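Local coordinates for putative phosphosugar isomerase (Clostridium difficile, PDB 3G68), which is a putative double-SIS-domain phosphosugar isomerase that probably binds phosphorylated sugars, as related SIS proteins do, at residues T265-R270 with D305-Q310; K273-L278 with V285-R290. One frame throughout, in Å; residues are numbered along the deposited sequence.

Contact 1 of 2, residues T265-R270 with D305-Q310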
ATOM      1  N   THR B 265     -39.730 -20.362 -20.295  1.00 16.02           N
ATOM      2  CA  THR B 265     -39.193 -20.348 -18.914  1.00 15.62           C
ATOM      3  C   THR B 265     -38.246 -21.504 -18.585  1.00 17.20           C
ATOM      4  O   THR B 265     -37.719 -21.566 -17.468  1.00 16.78           O
ATOM      5  CB  THR B 265     -40.303 -20.312 -17.862  1.00 14.31           C
ATOM      6  OG1 THR B 265     -41.013 -21.549 -17.878  1.00 14.33           O
ATOM      7  CG2 THR B 265     -41.255 -19.133 -18.096  1.00 12.46           C
ATOM      8  N   GLY B 266     -38.017 -22.391 -19.549  1.00 17.30           N
ATOM      9  CA  GLY B 266     -37.104 -23.495 -19.374  1.00 20.26           C
ATOM     10  C   GLY B 266     -37.676 -24.698 -18.632  1.00 20.40           C
ATOM     11  O   GLY B 266     -36.934 -25.634 -18.364  1.00 21.47           O
ATOM     12  N   LYS B 267     -38.971 -24.679 -18.294  1.00 20.63           N
ATOM     13  CA  LYS B 267     -39.640 -25.802 -17.601  1.00 20.97           C
ATOM     14  C   LYS B 267     -40.432 -26.686 -18.555  1.00 21.07           C
ATOM     15  O   LYS B 267     -41.010 -27.681 -18.128  1.00 23.00           O
ATOM     16  CB  LYS B 267     -40.581 -25.294 -16.511  1.00 21.15           C
ATOM     17  CG  LYS B 267     -39.884 -24.705 -15.315  1.00 24.11           C
ATOM     18  CD  LYS B 267     -40.855 -24.033 -14.316  1.00 24.99           C
ATOM     19  CE  LYS B 267     -41.524 -24.982 -13.332  1.00 30.68           C
ATOM     20  NZ  LYS B 267     -41.988 -24.230 -12.107  1.00 27.65           N
ATOM     21  N   GLU B 268     -40.462 -26.352 -19.838  1.00 20.85           N
ATOM     22  CA  GLU B 268     -41.254 -27.111 -20.803  1.00 21.09           C
ATOM     23  C   GLU B 268     -40.374 -27.793 -21.848  1.00 20.84           C
ATOM     24  O   GLU B 268     -39.941 -27.150 -22.799  1.00 19.88           O
ATOM     25  CB  GLU B 268     -42.271 -26.184 -21.476  1.00 21.39           C
ATOM     26  CG  GLU B 268     -43.124 -26.871 -22.546  1.00 23.29           C
ATOM     27  CD  GLU B 268     -43.812 -28.122 -22.024  1.00 27.30           C
ATOM     28  OE1 GLU B 268     -44.771 -27.985 -21.231  1.00 29.42           O
ATOM     29  OE2 GLU B 268     -43.387 -29.234 -22.408  1.00 21.02           O
ATOM     30  N   PRO B 269     -40.143 -29.116 -21.704  1.00 21.78           N
ATOM     31  CA  PRO B 269     -39.251 -29.767 -22.666  1.00 22.04           C
ATOM     32  C   PRO B 269     -39.746 -29.805 -24.114  1.00 20.68           C
ATOM     33  O   PRO B 269     -38.927 -29.933 -25.011  1.00 21.45           O
ATOM     34  CB  PRO B 269     -39.062 -31.170 -22.085  1.00 23.01           C
ATOM     35  CG  PRO B 269     -40.241 -31.389 -21.249  1.00 23.66           C
ATOM     36  CD  PRO B 269     -40.609 -30.061 -20.677  1.00 22.33           C
ATOM     37  N   ARG B 270     -41.054 -29.657 -24.338  1.00 19.23           N
ATOM     38  CA  ARG B 270     -41.611 -29.638 -25.692  1.00 18.17           C
ATOM     39  C   ARG B 270     -41.457 -28.297 -26.460  1.00 18.05           C
ATOM     40  O   ARG B 270     -41.844 -28.228 -27.616  1.00 19.04           O
ATOM     41  CB  ARG B 270     -43.076 -30.068 -25.649  1.00 18.81           C
ATOM     42  CG  ARG B 270     -43.283 -31.526 -25.199  1.00 17.03           C
ATOM     43  CD  ARG B 270     -44.793 -31.846 -25.077  1.00 18.62           C
ATOM     44  NE  ARG B 270     -45.370 -31.081 -23.972  1.00 17.77           N
ATOM     45  CZ  ARG B 270     -46.670 -30.940 -23.712  1.00 17.90           C
ATOM     46  NH1 ARG B 270     -47.598 -31.521 -24.457  1.00 17.18           N
ATOM     47  NH2 ARG B 270     -47.028 -30.190 -22.668  1.00 26.93           N
ATOM     48  N   ASP B 305     -34.207 -18.200 -12.197  1.00 26.98           N
ATOM     49  CA  ASP B 305     -34.835 -19.499 -12.324  1.00 28.61           C
ATOM     50  C   ASP B 305     -36.118 -19.550 -11.445  1.00 25.81           C
ATOM     51  O   ASP B 305     -36.990 -20.424 -11.640  1.00 27.25           O
ATOM     52  CB  ASP B 305     -33.821 -20.577 -11.841  1.00 30.57           C
ATOM     53  CG  ASP B 305     -33.865 -21.838 -12.658  1.00 36.98           C
ATOM     54  OD1 ASP B 305     -33.857 -21.726 -13.905  1.00 47.66           O
ATOM     55  OD2 ASP B 305     -33.844 -22.944 -12.064  1.00 50.53           O
ATOM     56  N   ASN B 306     -36.214 -18.615 -10.487  1.00 21.79           N
ATOM     57  CA  ASN B 306     -37.337 -18.530  -9.565  1.00 19.50           C
ATOM     58  C   ASN B 306     -38.656 -18.333 -10.329  1.00 18.29           C
ATOM     59  O   ASN B 306     -38.845 -17.298 -10.995  1.00 16.99           O
ATOM     60  CB  ASN B 306     -37.108 -17.406  -8.544  1.00 19.03           C
ATOM     61  CG  ASN B 306     -38.186 -17.344  -7.482  1.00 19.36           C
ATOM     62  OD1 ASN B 306     -39.342 -17.007  -7.763  1.00 14.44           O
ATOM     63  ND2 ASN B 306     -37.806 -17.642  -6.238  1.00 19.81           N
ATOM     64  N   PRO B 307     -39.584 -19.294 -10.199  1.00 17.77           N
ATOM     65  CA  PRO B 307     -40.831 -19.263 -10.962  1.00 16.81           C
ATOM     66  C   PRO B 307     -41.773 -18.116 -10.634  1.00 14.43           C
ATOM     67  O   PRO B 307     -42.689 -17.857 -11.409  1.00 15.41           O
ATOM     68  CB  PRO B 307     -41.489 -20.603 -10.621  1.00 17.96           C
ATOM     69  CG  PRO B 307     -40.924 -20.971  -9.325  1.00 20.43           C
ATOM     70  CD  PRO B 307     -39.539 -20.462  -9.291  1.00 18.46           C
ATOM     71  N   TYR B 308     -41.555 -17.455  -9.503  1.00 13.08           N
ATOM     72  CA  TYR B 308     -42.374 -16.352  -9.079  1.00 12.48           C
ATOM     73  C   TYR B 308     -41.720 -15.015  -9.413  1.00 10.91           C
ATOM     74  O   TYR B 308     -42.364 -14.146  -9.992  1.00  9.34           O
ATOM     75  CB  TYR B 308     -42.638 -16.422  -7.584  1.00 13.65           C
ATOM     76  CG  TYR B 308     -43.172 -17.764  -7.125  1.00 17.27           C
ATOM     77  CD1 TYR B 308     -44.430 -18.197  -7.528  1.00 19.76           C
ATOM     78  CD2 TYR B 308     -42.421 -18.589  -6.268  1.00 16.57           C
ATOM     79  CE1 TYR B 308     -44.933 -19.419  -7.120  1.00 23.70           C
ATOM     80  CE2 TYR B 308     -42.919 -19.830  -5.856  1.00 22.49           C
ATOM     81  CZ  TYR B 308     -44.187 -20.228  -6.274  1.00 22.05           C
ATOM     82  OH  TYR B 308     -44.716 -21.439  -5.873  1.00 25.34           O
ATOM     83  N   TYR B 309     -40.445 -14.861  -9.090  1.00 11.05           N
ATOM     84  CA  TYR B 309     -39.790 -13.538  -9.261  1.00  9.35           C
ATOM     85  C   TYR B 309     -39.382 -13.173 -10.686  1.00  8.66           C
ATOM     86  O   TYR B 309     -39.125 -11.990 -10.984  1.00  8.05           O
ATOM     87  CB  TYR B 309     -38.632 -13.335  -8.244  1.00  9.84           C
ATOM     88  CG  TYR B 309     -39.070 -13.577  -6.805  1.00 10.39           C
ATOM     89  CD1 TYR B 309     -40.275 -13.072  -6.320  1.00 10.65           C
ATOM     90  CD2 TYR B 309     -38.277 -14.330  -5.929  1.00  8.57           C
ATOM     91  CE1 TYR B 309     -40.688 -13.318  -4.996  1.00 14.87           C
ATOM     92  CE2 TYR B 309     -38.665 -14.544  -4.629  1.00  9.26           C
ATOM     93  CZ  TYR B 309     -39.872 -14.053  -4.168  1.00 11.10           C
ATOM     94  OH  TYR B 309     -40.273 -14.289  -2.875  1.00 11.80           O
ATOM     95  N   GLN B 310     -39.372 -14.159 -11.571  1.00  9.21           N
ATOM     96  CA  GLN B 310     -39.148 -13.917 -13.010  1.00  9.78           C
ATOM     97  C   GLN B 310     -40.191 -12.969 -13.571  1.00  7.29           C
ATOM     98  O   GLN B 310     -39.978 -12.392 -14.642  1.00  8.26           O
ATOM     99  CB  GLN B 310     -39.154 -15.234 -13.805  1.00 10.17           C
ATOM    100  CG  GLN B 310     -40.517 -15.953 -13.808  1.00 12.40           C
ATOM    101  CD  GLN B 310     -40.519 -17.262 -14.597  1.00 11.30           C
ATOM    102  OE1 GLN B 310     -39.702 -17.488 -15.480  1.00 12.32           O
ATOM    103  NE2 GLN B 310     -41.447 -18.126 -14.260  1.00 10.94           N
TER
HETATM  104  O   HOH W   1     -41.426 -21.102 -15.062  1.00 16.56           O
HETATM  105  O   HOH W   2     -38.792 -21.425 -14.309  1.00 39.30           O
HETATM  106  O   HOH W   3     -36.200 -22.679 -15.400  1.00 40.84           O
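T265 meets Q310 through its methyl: CG2 of T265 lies 3.5 Å from OE1 of Q310, and the two side chains cross at about a right angle. The T265 hydroxyl reaches the same amide indirectly, because one water sits 2.9 Å from OG1 of T265 and takes the N-H of Q310 NE2. A second water lies within hydrogen-bonding distance of both T265 O (2.8 Å) and OD1 of D305 (2.9 Å), although it has more acceptors around it than protons to give. K267, bent at chi3 (83°), brings NZ to 4.0 Å from CB of P307; its charge is taken by D218 in a salt bridge.

Further out, Q310 NE2 also donates to P307 O at 3.1 Å, from above the carbonyl plane; this bond and the first water together help to set the turn of the amide. N306 OD1 grips the turn, accepting from Y308 N and Y309 N on opposite faces of its plane. On the other segment E268 OE2 takes R270 N and is salt-bridged to R270 NE.

Two loops that follow parallel strands thus meet largely through water, with an Asx turn at N306 and a side-chain cap at E268 before helix 271-279.

Contact 2 of 2, residues K273-L278 with V285-R290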
ATOM      1  N   LYS B 273     -39.735 -28.549 -29.962  1.00 16.41           N
ATOM      2  CA  LYS B 273     -40.656 -29.143 -30.943  1.00 16.13           C
ATOM      3  C   LYS B 273     -41.776 -28.168 -31.343  1.00 16.06           C
ATOM      4  O   LYS B 273     -42.158 -28.122 -32.506  1.00 14.42           O
ATOM      5  CB  LYS B 273     -41.260 -30.479 -30.436  1.00 17.18           C
ATOM      6  CG  LYS B 273     -40.226 -31.607 -30.268  1.00 19.90           C
ATOM      7  CD  LYS B 273     -40.819 -32.899 -29.694  1.00 18.78           C
HETATM    8  N   MSE B 274     -42.303 -27.408 -30.382  1.00 16.21           N
HETATM    9  CA  MSE B 274     -43.337 -26.408 -30.668  1.00 16.70           C
HETATM   10  C   MSE B 274     -42.779 -25.402 -31.698  1.00 17.20           C
HETATM   11  O   MSE B 274     -43.418 -25.139 -32.722  1.00 18.46           O
HETATM   12  CB  MSE B 274     -43.774 -25.675 -29.387  1.00 17.76           C
HETATM   13  CG  MSE B 274     -44.806 -24.555 -29.595  1.00 20.06           C
HETATM   14 SE   MSE B 274     -46.510 -25.242 -30.186  0.75 24.75          SE
HETATM   15  CE  MSE B 274     -47.391 -25.642 -28.397  1.00 13.35           C
ATOM     16  N   ILE B 275     -41.588 -24.861 -31.416  1.00 15.89           N
ATOM     17  CA  ILE B 275     -40.944 -23.864 -32.276  1.00 15.47           C
ATOM     18  C   ILE B 275     -40.720 -24.433 -33.681  1.00 16.39           C
ATOM     19  O   ILE B 275     -40.998 -23.770 -34.680  1.00 15.96           O
ATOM     20  CB  ILE B 275     -39.622 -23.319 -31.664  1.00 16.39           C
ATOM     21  CG1 ILE B 275     -39.938 -22.493 -30.393  1.00 15.63           C
ATOM     22  CG2 ILE B 275     -38.883 -22.457 -32.691  1.00 16.20           C
ATOM     23  CD1 ILE B 275     -38.732 -22.159 -29.508  1.00 16.43           C
ATOM     24  N   ASP B 276     -40.228 -25.658 -33.750  1.00 16.64           N
ATOM     25  CA  ASP B 276     -39.977 -26.300 -35.039  1.00 17.84           C
ATOM     26  C   ASP B 276     -41.258 -26.488 -35.846  1.00 16.94           C
ATOM     27  O   ASP B 276     -41.274 -26.156 -37.032  1.00 17.56           O
ATOM     28  CB  ASP B 276     -39.216 -27.632 -34.856  1.00 16.98           C
ATOM     29  CG  ASP B 276     -37.778 -27.429 -34.300  1.00 26.58           C
ATOM     30  OD1 ASP B 276     -37.301 -26.259 -34.171  1.00 29.76           O
ATOM     31  OD2 ASP B 276     -37.118 -28.455 -33.984  1.00 29.96           O
ATOM     32  N   VAL B 277     -42.323 -26.991 -35.223  1.00 14.74           N
ATOM     33  CA  VAL B 277     -43.595 -27.185 -35.943  1.00 15.01           C
ATOM     34  C   VAL B 277     -44.140 -25.842 -36.427  1.00 13.65           C
ATOM     35  O   VAL B 277     -44.468 -25.667 -37.626  1.00 12.20           O
ATOM     36  CB  VAL B 277     -44.652 -27.933 -35.105  1.00 16.85           C
ATOM     37  CG1 VAL B 277     -46.002 -28.008 -35.840  1.00 16.61           C
ATOM     38  CG2 VAL B 277     -44.126 -29.329 -34.746  1.00 18.53           C
ATOM     39  N   LEU B 278     -44.190 -24.865 -35.523  1.00 13.42           N
ATOM     40  CA  LEU B 278     -44.737 -23.559 -35.921  1.00 13.88           C
ATOM     41  C   LEU B 278     -43.888 -22.851 -36.963  1.00 15.27           C
ATOM     42  O   LEU B 278     -44.431 -22.129 -37.801  1.00 15.31           O
ATOM     43  CB  LEU B 278     -44.914 -22.644 -34.704  1.00 13.78           C
ATOM     44  CG  LEU B 278     -45.913 -23.113 -33.665  1.00 15.59           C
ATOM     45  CD1 LEU B 278     -45.849 -22.230 -32.414  1.00 15.79           C
ATOM     46  CD2 LEU B 278     -47.305 -23.142 -34.294  1.00  9.66           C
ATOM     47  N   VAL B 285     -41.835 -16.511 -35.847  1.00  9.21           N
ATOM     48  CA  VAL B 285     -41.776 -17.109 -34.509  1.00  8.02           C
ATOM     49  C   VAL B 285     -40.554 -16.497 -33.759  1.00  8.65           C
ATOM     50  O   VAL B 285     -39.412 -16.542 -34.237  1.00  9.56           O
ATOM     51  CB  VAL B 285     -41.726 -18.651 -34.509  1.00  9.10           C
ATOM     52  CG1 VAL B 285     -41.729 -19.129 -33.032  1.00  7.96           C
ATOM     53  CG2 VAL B 285     -42.939 -19.253 -35.271  1.00  7.96           C
ATOM     54  N   PHE B 286     -40.803 -15.911 -32.597  1.00  8.99           N
ATOM     55  CA  PHE B 286     -39.757 -15.236 -31.785  1.00  9.30           C
ATOM     56  C   PHE B 286     -39.767 -15.871 -30.405  1.00 10.55           C
ATOM     57  O   PHE B 286     -40.773 -15.807 -29.721  1.00 10.59           O
ATOM     58  CB  PHE B 286     -40.051 -13.727 -31.644  1.00 10.01           C
ATOM     59  CG  PHE B 286     -40.222 -13.010 -32.955  1.00 10.70           C
ATOM     60  CD1 PHE B 286     -39.133 -12.412 -33.593  1.00  7.96           C
ATOM     61  CD2 PHE B 286     -41.466 -12.908 -33.545  1.00 13.95           C
ATOM     62  CE1 PHE B 286     -39.285 -11.775 -34.792  1.00  9.00           C
ATOM     63  CE2 PHE B 286     -41.617 -12.251 -34.771  1.00 13.80           C
ATOM     64  CZ  PHE B 286     -40.534 -11.695 -35.382  1.00 14.03           C
ATOM     65  N   ALA B 287     -38.654 -16.503 -30.006  1.00 10.54           N
ATOM     66  CA  ALA B 287     -38.555 -17.126 -28.679  1.00  9.66           C
ATOM     67  C   ALA B 287     -37.742 -16.253 -27.744  1.00  9.05           C
ATOM     68  O   ALA B 287     -36.726 -15.725 -28.122  1.00  8.94           O
ATOM     69  CB  ALA B 287     -37.953 -18.517 -28.779  1.00  8.48           C
ATOM     70  N   ILE B 288     -38.229 -16.106 -26.522  1.00 10.36           N
ATOM     71  CA  ILE B 288     -37.608 -15.267 -25.508  1.00 11.09           C
ATOM     72  C   ILE B 288     -37.320 -16.130 -24.266  1.00 11.33           C
ATOM     73  O   ILE B 288     -38.229 -16.766 -23.720  1.00 11.94           O
ATOM     74  CB  ILE B 288     -38.560 -14.099 -25.102  1.00 11.30           C
ATOM     75  CG1 ILE B 288     -38.886 -13.210 -26.320  1.00 10.49           C
ATOM     76  CG2 ILE B 288     -37.959 -13.346 -23.948  1.00  7.84           C
ATOM     77  CD1 ILE B 288     -39.961 -12.135 -26.099  1.00 11.01           C
ATOM     78  N   GLY B 289     -36.058 -16.132 -23.826  1.00 14.09           N
ATOM     79  CA  GLY B 289     -35.682 -16.862 -22.637  1.00 15.21           C
ATOM     80  C   GLY B 289     -34.207 -16.995 -22.349  1.00 16.42           C
ATOM     81  O   GLY B 289     -33.355 -16.479 -23.087  1.00 14.49           O
ATOM     82  N   ARG B 290     -33.919 -17.729 -21.266  1.00 18.71           N
ATOM     83  CA  ARG B 290     -32.537 -17.903 -20.788  1.00 22.34           C
ATOM     84  C   ARG B 290     -31.666 -18.768 -21.687  1.00 23.13           C
ATOM     85  O   ARG B 290     -30.479 -18.523 -21.801  1.00 24.92           O
ATOM     86  CB  ARG B 290     -32.532 -18.480 -19.363  1.00 23.92           C
TER
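I275 and A287 make the closest approach between helix segment 273-278 and strand segment 285-290, CD1 of I275 standing 3.8 Å from CB of A287. The extended arm of I275 explains this reach: with chi2 at 167° the chain runs on through CG1, so that CD1 advances to the strand although the CB of I275 does not point straight at it. The other branch, CG2 of I275, lies at a looser 4.4 Å from CG1 of V285.

One turn further along the helix, L278 meets the second methyl of the same valine, CB of L278 to CG2 of V285 being 4.0 Å. V285 therefore offers CG1 to I275 and CG2 to L278, and of the four touching residues it loses the most surface to the opposing segment. All three pairs are apolar, and V285, A287 and L278 are buried. I262 of strand 258-264 also touches I275, extending this layer onto the neighbouring strand.

The outer side of the helix is different. K273, D276 and V277 are exposed and make no contact with the strand segment. On the strand, F286 and I288 take the alternate positions; both touch W197 of helix 187-200, which covers that face, and F286 also meets the ring of F261 on the next strand.

The segment axes approach to 9.6 Å, and their directions differ by 164°, nearly antiparallel. This is the helix-on-sheet packing of a beta-alpha-beta crossover, here strand 258-264, helix 271-279 and strand 284-289, within a parallel sheet of order 2-1-3-4-5, as in SIS domains.

In the fold
Both contacts involve the beta-alpha-beta unit of strand 258-264, helix 271-279 and strand 284-289: contact 2 lies within it, while contact 1 joins its first loop to the loop after strand 299-300. Contact 2 is nested in the loop that contact 1 closes, their centres about 15 Å apart. Segment 265-270 leads into the helix that contact 2 lays on strand 284-289. Burial separates them: three of four touching residues are buried in contact 2, against one of four in contact 1. Their chemistry follows. Contact 2 consists of aliphatic side chains alone, whereas contact 1 relies on bridging waters, with a lysine, salt-bridged to D218, passing a proline and a threonine methyl beside an amide.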